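Local atomic coordinates of endo-pectate lyase (Erwinia chrysanthemi, PDB entry 3B4N), a protein that cleaves polygalacturonate, and probably also methyl-esterified pectins, by calcium-dependent elimination within the polysaccharide chain. Residues 159-164 against 173-178; 202-207 against 224-229; 239-244 against 248-253. One frame throughout, in Å; residues are numbered along the deposited sequence.

Overall arrangement
All three contacts cross the buried interior of the right-handed parallel beta helix. Contact 1 and contact 2 have centres 10 Å apart and touch where Cys-177 CB packs on Met-204 SD at 4.0 Å. The centres of contact 2 and contact 3 are 9 Å apart. Leu-226 N probably donates a hydrogen bond to Leu-250 O at 2.8 Å, and Ile-206 CG2 meets Phe-241 CD1 at 3.7 Å. Contact 1 and contact 3 do not touch; their nearest atoms are about 9 Å apart. Zinc ions sit on residues 173-178 of contact 1. The bound calcium is about 11 Å from the side chain of Leu-243 in contact 3.

Contact 1 of 3, residues 159-164 against 173-178; sequences ATVKNL and DGIHCD. With ZN (zinc ion), chain F; ZN (zinc ion), chain E; ZN (zinc ion), chain D.
Ile-175 places CG1 beside its backbone N (chi1 -56°) and then extends CD1 in a straight chain (chi2 177°). This sends CD1 across the core toward Val-161 and Leu-164, which both approach it from the facing segment. Leu-164 has CG opposite its backbone N (chi1 177°), which carries CD2 toward the same methyl. Ile-175 CD1 lies 4.4 Å from Val-161 CG1 and 4.4 Å from Leu-164 CD2. These are light apolar touches between two faces of the parallel beta helix, and all three side chains are buried. Leu-156 on the neighbouring strand packs against both Val-161 and Ile-175.

His-176 and Asp-178 on the same strand as Ile-175, and Asp-173 just before it, bind zinc. His-176 binds two zinc ions through its two ring nitrogens. NE2 is 2.1 Å from the zinc ion of chain F, and ND1 is 2.1 Å from that of chain E. Asp-173 OD1 also binds the chain F ion and Asp-178 OD1 the chain E ion; both oxygens lie at the edge of the imidazole, in its plane. Asp-173 OD2 reaches the chain D ion at 2.0 Å, where Asp-195 also binds. Water 2 bridges the chain F and chain D ions. Metal bonds at both nitrogens fix the rotation of the ring. They would also take up both nitrogen lone pairs, which is consistent with an imidazole that has lost its N-H protons.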
loop_
_atom_site.group_PDB
_atom_site.type_symbol
_atom_site.label_atom_id
_atom_site.label_comp_id
_atom_site.label_asym_id
_atom_site.label_seq_id
_atom_site.Cartn_x
_atom_site.Cartn_y
_atom_site.Cartn_z
ATOM N N ALA A 159 14.578 -5.682 6.682
ATOM C CA ALA A 159 13.868 -6.929 6.448
ATOM C C ALA A 159 12.649 -6.779 5.551
ATOM O O ALA A 159 12.158 -5.674 5.310
ATOM C CB ALA A 159 13.449 -7.532 7.787
ATOM N N THR A 160 12.159 -7.915 5.074
ATOM C CA THR A 160 10.997 -7.952 4.199
ATOM C C THR A 160 9.911 -8.837 4.783
ATOM O O THR A 160 10.197 -9.893 5.348
ATOM C CB THR A 160 11.368 -8.525 2.803
ATOM O OG1 THR A 160 12.275 -7.634 2.150
ATOM C CG2 THR A 160 10.120 -8.700 1.930
ATOM N N VAL A 161 8.664 -8.397 4.675
ATOM C CA VAL A 161 7.545 -9.203 5.118
ATOM C C VAL A 161 6.590 -9.282 3.929
ATOM O O VAL A 161 6.410 -8.299 3.200
ATOM C CB VAL A 161 6.822 -8.595 6.345
ATOM C CG1 VAL A 161 6.238 -7.229 6.009
ATOM C CG2 VAL A 161 5.729 -9.544 6.808
ATOM N N LYS A 162 6.023 -10.454 3.686
ATOM C CA LYS A 162 5.090 -10.578 2.574
ATOM C C LYS A 162 3.909 -11.473 2.865
ATOM O O LYS A 162 3.974 -12.343 3.736
ATOM C CB LYS A 162 5.807 -11.048 1.305
ATOM C CG LYS A 162 6.538 -12.361 1.405
ATOM C CD LYS A 162 7.347 -12.583 0.125
ATOM C CE LYS A 162 8.128 -13.875 0.143
ATOM N NZ LYS A 162 8.962 -13.990 -1.093
ATOM N N ASN A 163 2.817 -11.216 2.147
ATOM C CA ASN A 163 1.580 -11.987 2.242
ATOM C C ASN A 163 1.006 -11.966 3.651
ATOM O O ASN A 163 0.951 -12.990 4.332
ATOM C CB ASN A 163 1.850 -13.433 1.816
ATOM C CG ASN A 163 2.582 -13.526 0.497
ATOM O OD1 ASN A 163 3.552 -14.275 0.367
ATOM N ND2 ASN A 163 2.127 -12.778 -0.486
ATOM N N LEU A 164 0.553 -10.796 4.078
ATOM C CA LEU A 164 0.016 -10.641 5.421
ATOM C C LEU A 164 -1.233 -9.790 5.382
ATOM O O LEU A 164 -1.319 -8.856 4.595
ATOM C CB LEU A 164 1.067 -9.967 6.306
ATOM C CG LEU A 164 0.717 -9.635 7.762
ATOM C CD1 LEU A 164 0.553 -10.922 8.572
ATOM C CD2 LEU A 164 1.833 -8.780 8.360
ATOM N N ASP A 173 -0.579 0.358 15.138
ATOM C CA ASP A 173 0.293 1.278 14.409
ATOM C C ASP A 173 0.972 0.622 13.202
ATOM O O ASP A 173 2.121 0.923 12.870
ATOM C CB ASP A 173 1.350 1.907 15.319
ATOM C CG ASP A 173 1.938 3.164 14.716
ATOM O OD1 ASP A 173 3.083 3.525 15.035
ATOM O OD2 ASP A 173 1.237 3.807 13.912
ATOM N N GLY A 174 0.258 -0.305 12.578
ATOM C CA GLY A 174 0.763 -0.942 11.373
ATOM C C GLY A 174 2.133 -1.583 11.390
ATOM O O GLY A 174 2.504 -2.266 12.341
ATOM N N ILE A 175 2.884 -1.363 10.315
ATOM C CA ILE A 175 4.210 -1.953 10.153
ATOM C C ILE A 175 5.309 -0.902 10.135
ATOM O O ILE A 175 5.235 0.055 9.374
ATOM C CB ILE A 175 4.280 -2.758 8.835
ATOM C CG1 ILE A 175 3.160 -3.804 8.817
ATOM C CG2 ILE A 175 5.658 -3.389 8.670
ATOM C CD1 ILE A 175 3.075 -4.609 7.521
ATOM N N HIS A 176 6.329 -1.082 10.972
ATOM C CA HIS A 176 7.447 -0.147 11.030
ATOM C C HIS A 176 8.687 -0.633 10.305
ATOM O O HIS A 176 9.045 -1.806 10.417
ATOM C CB HIS A 176 7.909 0.088 12.471
ATOM C CG HIS A 176 7.062 1.036 13.251
ATOM N ND1 HIS A 176 7.483 1.583 14.443
ATOM C CD2 HIS A 176 5.812 1.508 13.036
ATOM C CE1 HIS A 176 6.527 2.353 14.932
ATOM N NE2 HIS A 176 5.501 2.323 14.099
ATOM N N CYS A 177 9.319 0.255 9.547
ATOM C CA CYS A 177 10.609 -0.058 8.956
ATOM C C CYS A 177 11.497 0.787 9.870
ATOM O O CYS A 177 11.578 2.007 9.720
ATOM C CB CYS A 177 10.737 0.441 7.529
ATOM S SG CYS A 177 12.429 0.219 6.880
ATOM N N ASP A 178 12.155 0.150 10.833
ATOM C CA ASP A 178 12.965 0.911 11.777
ATOM C C ASP A 178 14.462 1.049 11.533
ATOM O O ASP A 178 15.174 1.684 12.316
ATOM C CB ASP A 178 12.678 0.404 13.191
ATOM C CG ASP A 178 11.312 0.860 13.697
ATOM O OD1 ASP A 178 10.794 0.247 14.642
ATOM O OD2 ASP A 178 10.754 1.837 13.144
HETATM ZN ZN ZN F . 4.639 4.255 14.384
HETATM ZN ZN ZN E . 9.282 1.265 15.468
HETATM ZN ZN ZN D . 1.824 5.521 13.059
HETATM O O HOH W 1 9.705 3.155 16.022
HETATM O O HOH W 2 3.623 5.785 12.770
HETATM O O HOH W 3 1.524 6.848 14.465
#

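Contact 2 of 3, residues 202-207 against 224-229; sequences KTMTIV and KVLQHN
Leu-226 meets Met-204 and Ile-206 across the interior of the parallel beta helix, with no hydrogen bond between the two segments. Its CD2 methyl does most of the touching. CD2 is 4.0 Å from Ile-206 CG1 and 4.1 Å from Ile-206 CD1. Leu-226 CD1 also comes within 4.1 Å of Ile-206 CG1, so both methyls of the leucine lie against the isoleucine branch. The two side chains run past each other in opposite directions. Met-204 adds its terminal methyl, with CE at 4.2 Å from Leu-226 CD2. The methionine is extended through its first two torsions, then turned at the last bond (chi3 84°), which brings CE toward the leucine.

Met-204 and Ile-206 point inward from strand 203-207. Facing them, the chain turns a corner at Val-225 and Leu-226 before it enters the strand that carries His-228. Ile-184 of the adjacent strand 181-189 packs beside Ile-206, and Ala-197 lies against Met-204. Further along, the His-228 ring stands at about 80° to that of Trp-251 and takes a hydrogen bond from its NE1 on ND1. At the other end of the segment, Lys-224 NZ is hydrogen-bonded to Asp-195 OD1, an oxygen that also binds zinc.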
loop_
_atom_site.group_PDB
_atom_site.type_symbol
_atom_site.label_atom_id
_atom_site.label_comp_id
_atom_site.label_asym_id
_atom_site.label_seq_id
_atom_site.Cartn_x
_atom_site.Cartn_y
_atom_site.Cartn_z
ATOM N N LYS A 202 15.972 3.472 6.160
ATOM C CA LYS A 202 16.652 4.060 5.009
ATOM C C LYS A 202 15.770 4.074 3.765
ATOM O O LYS A 202 15.574 5.131 3.160
ATOM C CB LYS A 202 17.957 3.302 4.727
ATOM C CG LYS A 202 18.883 3.978 3.729
ATOM C CD LYS A 202 19.418 5.306 4.245
ATOM C CE LYS A 202 20.454 5.878 3.290
ATOM N NZ LYS A 202 20.765 7.314 3.577
ATOM N N THR A 203 15.275 2.908 3.362
ATOM C CA THR A 203 14.367 2.819 2.220
ATOM C C THR A 203 13.260 1.841 2.567
ATOM O O THR A 203 13.531 0.692 2.914
ATOM C CB THR A 203 15.045 2.307 0.926
ATOM O OG1 THR A 203 16.139 3.157 0.578
ATOM C CG2 THR A 203 14.049 2.347 -0.230
ATOM N N MET A 204 12.017 2.306 2.494
ATOM C CA MET A 204 10.859 1.456 2.763
ATOM C C MET A 204 10.096 1.323 1.441
ATOM O O MET A 204 9.627 2.313 0.880
ATOM C CB MET A 204 9.976 2.074 3.856
ATOM C CG MET A 204 8.685 1.287 4.098
ATOM S SD MET A 204 7.700 1.935 5.464
ATOM C CE MET A 204 6.818 3.234 4.610
ATOM N N THR A 205 9.992 0.097 0.942
ATOM C CA THR A 205 9.331 -0.161 -0.331
ATOM C C THR A 205 8.035 -0.934 -0.163
ATOM O O THR A 205 8.023 -1.987 0.477
ATOM C CB THR A 205 10.262 -0.972 -1.259
ATOM O OG1 THR A 205 11.487 -0.255 -1.440
ATOM C CG2 THR A 205 9.613 -1.209 -2.620
ATOM N N ILE A 206 6.948 -0.397 -0.719
ATOM C CA ILE A 206 5.638 -1.045 -0.686
ATOM C C ILE A 206 5.485 -1.657 -2.079
ATOM O O ILE A 206 5.520 -0.933 -3.079
ATOM C CB ILE A 206 4.497 -0.025 -0.473
ATOM C CG1 ILE A 206 4.765 0.864 0.753
ATOM C CG2 ILE A 206 3.173 -0.767 -0.337
ATOM C CD1 ILE A 206 4.992 0.116 2.064
ATOM N N VAL A 207 5.336 -2.978 -2.141
ATOM C CA VAL A 207 5.202 -3.706 -3.412
ATOM C C VAL A 207 3.815 -4.329 -3.453
ATOM O O VAL A 207 3.560 -5.362 -2.825
ATOM C CB VAL A 207 6.277 -4.819 -3.546
ATOM C CG1 VAL A 207 6.176 -5.479 -4.923
ATOM C CG2 VAL A 207 7.669 -4.228 -3.368
ATOM N N LYS A 224 -3.092 9.671 7.104
ATOM C CA LYS A 224 -2.104 9.128 6.182
ATOM C C LYS A 224 -1.996 7.611 6.155
ATOM O O LYS A 224 -2.288 6.926 7.132
ATOM C CB LYS A 224 -0.721 9.735 6.466
ATOM C CG LYS A 224 0.033 9.142 7.647
ATOM C CD LYS A 224 -0.676 9.360 8.977
ATOM C CE LYS A 224 0.228 8.938 10.132
ATOM N NZ LYS A 224 -0.504 8.861 11.431
ATOM N N VAL A 225 -1.580 7.100 5.002
ATOM C CA VAL A 225 -1.362 5.674 4.817
ATOM C C VAL A 225 0.095 5.396 5.192
ATOM O O VAL A 225 0.379 4.533 6.040
ATOM C CB VAL A 225 -1.608 5.263 3.351
ATOM C CG1 VAL A 225 -1.254 3.804 3.145
ATOM C CG2 VAL A 225 -3.082 5.489 3.005
ATOM N N LEU A 226 1.005 6.150 4.582
ATOM C CA LEU A 226 2.434 5.996 4.833
ATOM C C LEU A 226 3.001 7.206 5.577
ATOM O O LEU A 226 2.910 8.347 5.107
ATOM C CB LEU A 226 3.177 5.791 3.498
ATOM C CG LEU A 226 2.620 4.667 2.609
ATOM C CD1 LEU A 226 3.311 4.674 1.241
ATOM C CD2 LEU A 226 2.802 3.326 3.292
ATOM N N GLN A 227 3.564 6.946 6.756
ATOM C CA GLN A 227 4.175 7.989 7.579
ATOM C C GLN A 227 5.685 7.877 7.386
ATOM O O GLN A 227 6.227 6.776 7.365
ATOM C CB GLN A 227 3.804 7.773 9.049
ATOM C CG GLN A 227 4.426 8.767 10.028
ATOM C CD GLN A 227 3.973 10.198 9.801
ATOM O OE1 GLN A 227 2.908 10.451 9.235
ATOM N NE2 GLN A 227 4.781 11.146 10.262
ATOM N N HIS A 228 6.361 9.006 7.250
ATOM C CA HIS A 228 7.800 8.991 6.991
ATOM C C HIS A 228 8.493 9.945 7.958
ATOM O O HIS A 228 8.319 11.172 7.875
ATOM C CB HIS A 228 7.994 9.392 5.521
ATOM C CG HIS A 228 9.369 9.166 4.981
ATOM N ND1 HIS A 228 9.594 8.969 3.634
ATOM C CD2 HIS A 228 10.590 9.204 5.567
ATOM C CE1 HIS A 228 10.897 8.900 3.416
ATOM N NE2 HIS A 228 11.522 9.039 4.572
ATOM N N ASN A 229 9.267 9.361 8.875
ATOM C CA ASN A 229 9.964 10.105 9.930
ATOM C C ASN A 229 11.474 10.217 9.797
ATOM O O ASN A 229 12.061 11.213 10.224
ATOM C CB ASN A 229 9.691 9.460 11.293
ATOM C CG ASN A 229 8.218 9.359 11.620
ATOM O OD1 ASN A 229 7.772 8.363 12.194
ATOM N ND2 ASN A 229 7.457 10.385 11.276
#

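Contact 3 of 3, residues 239-244 against 248-253; sequences GNFTLT and GKLWRS
A corner of the parallel beta helix brings Leu-250 into the core, where it meets Phe-241 and Leu-243 of strand 241-244. The chain turns at Gly-248 and again at Leu-250. The leucine places CG opposite its backbone N (chi1 172°), and this carries its end toward the facing strand. Its CD1 methyl makes both contacts. CD1 lies 3.8 Å from Phe-241 CE2 and 4.1 Å from Phe-241 CD2. It sits at the ring edge, near the ring plane, rather than over a face. The same Leu-250 CD1 is 4.2 Å from Leu-243 CD1, and these two leucine side chains cross at about a right angle.

Just before Phe-241 the backbone is held by a side chain. Thr-242 OG1 donates a hydrogen bond to Asn-240 O at 2.9 Å, with the donor tilted 30° from the carbonyl plane. Thr-72 OG1 is hydrogen-bonded to the same Asn-240 oxygen.

Around the contact, Ala-211 of strand 210-213 packs on both Phe-241 and Leu-243. Val-225 of strand 224-228 touches these same two residues. Ile-277 of strand 276-284, which lies on the other side of strand 246-253 from strand 224-228 in their sheet, also touches Leu-243.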
loop_
_atom_site.group_PDB
_atom_site.type_symbol
_atom_site.label_atom_id
_atom_site.label_comp_id
_atom_site.label_asym_id
_atom_site.label_seq_id
_atom_site.Cartn_x
_atom_site.Cartn_y
_atom_site.Cartn_z
ATOM N N GLY A 239 4.161 -1.742 -7.862
ATOM C CA GLY A 239 3.359 -2.953 -7.905
ATOM C C GLY A 239 1.865 -2.705 -7.861
ATOM O O GLY A 239 1.086 -3.619 -7.602
ATOM N N ASN A 240 1.468 -1.465 -8.125
ATOM C CA ASN A 240 0.071 -1.072 -8.115
ATOM C C ASN A 240 -0.618 -1.214 -6.768
ATOM O O ASN A 240 -1.733 -1.737 -6.667
ATOM C CB ASN A 240 -0.714 -1.815 -9.200
ATOM C CG ASN A 240 -1.986 -1.081 -9.598
ATOM O OD1 ASN A 240 -2.106 0.132 -9.403
ATOM N ND2 ASN A 240 -2.934 -1.809 -10.172
ATOM N N PHE A 241 0.076 -0.745 -5.733
ATOM C CA PHE A 241 -0.453 -0.686 -4.370
ATOM C C PHE A 241 -1.803 0.013 -4.548
ATOM O O PHE A 241 -1.885 1.067 -5.182
ATOM C CB PHE A 241 0.503 0.166 -3.534
ATOM C CG PHE A 241 0.046 0.436 -2.127
ATOM C CD1 PHE A 241 -0.418 -0.587 -1.305
ATOM C CD2 PHE A 241 0.168 1.715 -1.593
ATOM C CE1 PHE A 241 -0.749 -0.343 0.032
ATOM C CE2 PHE A 241 -0.160 1.969 -0.250
ATOM C CZ PHE A 241 -0.614 0.941 0.553
ATOM N N THR A 242 -2.855 -0.575 -3.997
ATOM C CA THR A 242 -4.197 -0.038 -4.173
ATOM C C THR A 242 -4.864 0.404 -2.894
ATOM O O THR A 242 -4.871 -0.328 -1.906
ATOM C CB THR A 242 -5.084 -1.093 -4.844
ATOM O OG1 THR A 242 -4.554 -1.381 -6.138
ATOM C CG2 THR A 242 -6.530 -0.610 -4.979
ATOM N N LEU A 243 -5.425 1.607 -2.933
ATOM C CA LEU A 243 -6.143 2.154 -1.793
ATOM C C LEU A 243 -7.627 2.047 -2.089
ATOM O O LEU A 243 -8.074 2.409 -3.179
ATOM C CB LEU A 243 -5.790 3.627 -1.567
ATOM C CG LEU A 243 -4.322 3.962 -1.287
ATOM C CD1 LEU A 243 -4.213 5.424 -0.925
ATOM C CD2 LEU A 243 -3.781 3.090 -0.165
ATOM N N THR A 244 -8.383 1.541 -1.125
ATOM C CA THR A 244 -9.828 1.404 -1.285
ATOM C C THR A 244 -10.524 2.149 -0.158
ATOM O O THR A 244 -9.950 2.376 0.906
ATOM C CB THR A 244 -10.260 -0.081 -1.258
ATOM O OG1 THR A 244 -9.961 -0.651 0.019
ATOM C CG2 THR A 244 -9.527 -0.865 -2.327
ATOM N N GLY A 248 -7.064 9.751 3.794
ATOM C CA GLY A 248 -6.619 11.114 4.025
ATOM C C GLY A 248 -5.567 11.429 2.974
ATOM O O GLY A 248 -5.771 12.279 2.110
ATOM N N LYS A 249 -4.426 10.753 3.053
ATOM C CA LYS A 249 -3.370 10.940 2.066
ATOM C C LYS A 249 -2.511 9.693 1.990
ATOM O O LYS A 249 -2.496 8.879 2.912
ATOM C CB LYS A 249 -2.511 12.171 2.384
ATOM C CG LYS A 249 -1.856 12.176 3.730
ATOM C CD LYS A 249 -0.900 13.378 3.869
ATOM C CE LYS A 249 -1.622 14.722 3.793
ATOM N NZ LYS A 249 -2.542 14.962 4.947
ATOM N N LEU A 250 -1.812 9.526 0.875
ATOM C CA LEU A 250 -0.963 8.360 0.695
ATOM C C LEU A 250 0.324 8.444 1.497
ATOM O O LEU A 250 0.701 7.483 2.167
ATOM C CB LEU A 250 -0.618 8.188 -0.787
ATOM C CG LEU A 250 0.423 7.119 -1.146
ATOM C CD1 LEU A 250 -0.060 5.727 -0.736
ATOM C CD2 LEU A 250 0.695 7.186 -2.640
ATOM N N TRP A 251 0.984 9.595 1.454
ATOM C CA TRP A 251 2.271 9.747 2.128
ATOM C C TRP A 251 2.466 11.138 2.670
ATOM O O TRP A 251 2.113 12.128 2.022
ATOM C CB TRP A 251 3.386 9.432 1.122
ATOM C CG TRP A 251 4.794 9.704 1.568
ATOM C CD1 TRP A 251 5.664 8.814 2.147
ATOM C CD2 TRP A 251 5.540 10.906 1.349
ATOM N NE1 TRP A 251 6.909 9.391 2.283
ATOM C CE2 TRP A 251 6.860 10.673 1.800
ATOM C CE3 TRP A 251 5.220 12.158 0.806
ATOM C CZ2 TRP A 251 7.862 11.646 1.722
ATOM C CZ3 TRP A 251 6.219 13.126 0.730
ATOM C CH2 TRP A 251 7.524 12.863 1.186
ATOM N N ARG A 252 3.025 11.208 3.871
ATOM C CA ARG A 252 3.315 12.486 4.491
ATOM C C ARG A 252 4.695 12.487 5.126
ATOM O O ARG A 252 5.033 11.606 5.925
ATOM C CB ARG A 252 2.280 12.818 5.567
ATOM C CG ARG A 252 2.462 14.194 6.223
ATOM C CD ARG A 252 2.389 15.335 5.199
ATOM N NE ARG A 252 2.125 16.634 5.829
ATOM C CZ ARG A 252 3.024 17.602 5.999
ATOM N NH1 ARG A 252 2.670 18.745 6.584
ATOM N NH2 ARG A 252 4.271 17.441 5.580
ATOM N N SER A 253 5.506 13.457 4.733
ATOM C CA SER A 253 6.809 13.642 5.353
ATOM C C SER A 253 6.385 14.299 6.667
ATOM O O SER A 253 5.668 15.292 6.652
ATOM C CB SER A 253 7.645 14.622 4.544
ATOM O OG SER A 253 8.802 14.996 5.270
#